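PDB 3CK6: putative membrane transport protein from Vibrio parahaemolyticus RIMD 2210633, which probably mediates zinc uptake across the inner membrane as a zinc–proton symporter, its cytoplasmic domain assembling into a funnel-shaped homopentamer. Local coordinates for residues E227-L230 / G231-A234. The protein carries 1 engineered substitution. Numbering follows the deposited sequence.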
loop_
_atom_site.group_PDB
_atom_site.type_symbol
_atom_site.label_atom_id
_atom_site.label_comp_id
_atom_site.label_asym_id
_atom_site.label_seq_id
_atom_site.Cartn_x
_atom_site.Cartn_y
_atom_site.Cartn_z
ATOM N N GLU E 227 -5.774 -4.278 -15.330
ATOM C CA GLU E 227 -4.761 -5.045 -14.589
ATOM C C GLU E 227 -4.789 -6.502 -14.953
ATOM O O GLU E 227 -3.741 -7.146 -15.052
ATOM C CB GLU E 227 -4.894 -4.885 -13.070
ATOM C CG GLU E 227 -4.610 -3.496 -12.585
ATOM C CD GLU E 227 -3.175 -3.061 -12.856
ATOM O OE1 GLU E 227 -2.998 -1.936 -13.356
ATOM O OE2 GLU E 227 -2.241 -3.847 -12.582
ATOM N N PHE E 228 -5.985 -7.023 -15.189
ATOM C CA PHE E 228 -6.129 -8.394 -15.617
ATOM C C PHE E 228 -5.521 -8.593 -17.005
ATOM O O PHE E 228 -4.773 -9.556 -17.224
ATOM C CB PHE E 228 -7.593 -8.834 -15.615
ATOM C CG PHE E 228 -7.811 -10.163 -16.259
ATOM C CD1 PHE E 228 -7.237 -11.321 -15.719
ATOM C CD2 PHE E 228 -8.588 -10.264 -17.407
ATOM C CE1 PHE E 228 -7.438 -12.572 -16.320
ATOM C CE2 PHE E 228 -8.795 -11.489 -18.016
ATOM C CZ PHE E 228 -8.207 -12.657 -17.481
ATOM N N TYR E 229 -5.841 -7.695 -17.940
ATOM C CA TYR E 229 -5.276 -7.824 -19.310
ATOM C C TYR E 229 -3.755 -7.707 -19.295
ATOM O O TYR E 229 -3.076 -8.409 -20.036
ATOM C CB TYR E 229 -5.870 -6.798 -20.271
ATOM C CG TYR E 229 -7.335 -7.022 -20.610
ATOM C CD1 TYR E 229 -7.947 -8.272 -20.433
ATOM C CD2 TYR E 229 -8.095 -5.989 -21.127
ATOM C CE1 TYR E 229 -9.290 -8.474 -20.762
ATOM C CE2 TYR E 229 -9.440 -6.173 -21.453
ATOM C CZ TYR E 229 -10.031 -7.404 -21.265
ATOM O OH TYR E 229 -11.362 -7.552 -21.590
ATOM N N LEU E 230 -3.232 -6.814 -18.461
ATOM C CA LEU E 230 -1.778 -6.676 -18.304
ATOM C C LEU E 230 -1.188 -7.971 -17.753
ATOM O O LEU E 230 -0.092 -8.357 -18.132
ATOM C CB LEU E 230 -1.429 -5.508 -17.410
ATOM C CG LEU E 230 -1.462 -4.099 -17.991
ATOM C CD1 LEU E 230 -1.405 -3.134 -16.826
ATOM C CD2 LEU E 230 -0.270 -3.921 -18.917
ATOM N N GLY E 231 -1.936 -8.654 -16.880
ATOM C CA GLY E 231 -1.530 -9.960 -16.355
ATOM C C GLY E 231 -1.529 -11.048 -17.415
ATOM O O GLY E 231 -0.644 -11.893 -17.438
ATOM N N GLU E 232 -2.522 -11.017 -18.302
ATOM C CA GLU E 232 -2.551 -11.909 -19.464
ATOM C C GLU E 232 -1.416 -11.658 -20.474
ATOM O O GLU E 232 -0.959 -12.596 -21.116
ATOM C CB GLU E 232 -3.872 -11.780 -20.192
ATOM C CG GLU E 232 -5.029 -12.411 -19.456
ATOM C CD GLU E 232 -6.226 -12.563 -20.355
ATOM O OE1 GLU E 232 -6.466 -13.692 -20.817
ATOM O OE2 GLU E 232 -6.914 -11.545 -20.613
ATOM N N VAL E 233 -0.991 -10.409 -20.640
ATOM C CA VAL E 233 0.123 -10.134 -21.564
ATOM C C VAL E 233 1.440 -10.690 -21.022
ATOM O O VAL E 233 2.213 -11.311 -21.761
ATOM C CB VAL E 233 0.266 -8.624 -21.895
ATOM C CG1 VAL E 233 1.479 -8.405 -22.786
ATOM C CG2 VAL E 233 -0.984 -8.101 -22.592
ATOM N N ALA E 234 1.687 -10.458 -19.734
ATOM C CA ALA E 234 2.840 -11.025 -19.020
ATOM C C ALA E 234 2.904 -12.556 -19.105
ATOM O O ALA E 234 3.992 -13.138 -19.276
ATOM C CB ALA E 234 2.852 -10.554 -17.560
#
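Glu232 lies against the ring of Phe228, four residues earlier on the long alpha-helix 209-246 of this CorA-family cytoplasmic domain. The two form an offset stack: ring and carboxylate planes differ by 19°, the carboxylate is displaced from the ring centre to the CE2–CZ side, and Glu232 CD is 3.5 Å from Phe228 CZ. CG of Glu232 adds a CH-pi contact over the same ring, 4.1 Å from its centroid and shifted toward the rim. Torsions of both residues account for the overlap. With CG anti to the backbone N (chi1 171°), the Phe228 ring swings toward the following turn. Glu232 CG, anti to its carbonyl carbon, turns back toward the preceding turn, and the extended chain beyond it carries the carboxylate to the ring.

Tyr229 meets the same carboxylate differently. OE2 of Glu232 sits near the plane of the phenol ring, at its edge, 3.4 Å from Tyr229 CD1. Glu232 OE2 is also 3.2 Å from Phe228 CE2, so one oxygen touches both aromatic side chains, above the rim of the Phe228 ring and at the edge of the Tyr229 ring.

Backbone bonding is regular i to i+4 alpha-helical pairing. Gly231 N, Glu232 N and Val233 N donate to the carbonyl O atoms of Glu227, Phe228 and Tyr229, respectively, at 2.9 to 3.0 Å, and Ala234 N reaches Leu230 O at 3.2 Å with a nearly straight N-H...O angle of 172°.

Tyr229 and Val233 are buried against Leu160 of helix 134-161, and Leu230 packs on Leu180 of helix 173-199, where Lys184 forms a salt bridge with Glu227 OE1. Phe228 packs on Arg185 and Glu232 on Ile181, both of a neighbouring subunit, which places their stack at an interface of the pentamer. On the buried side, Val233 CG2 rests 3.3 Å from Tyr229 O.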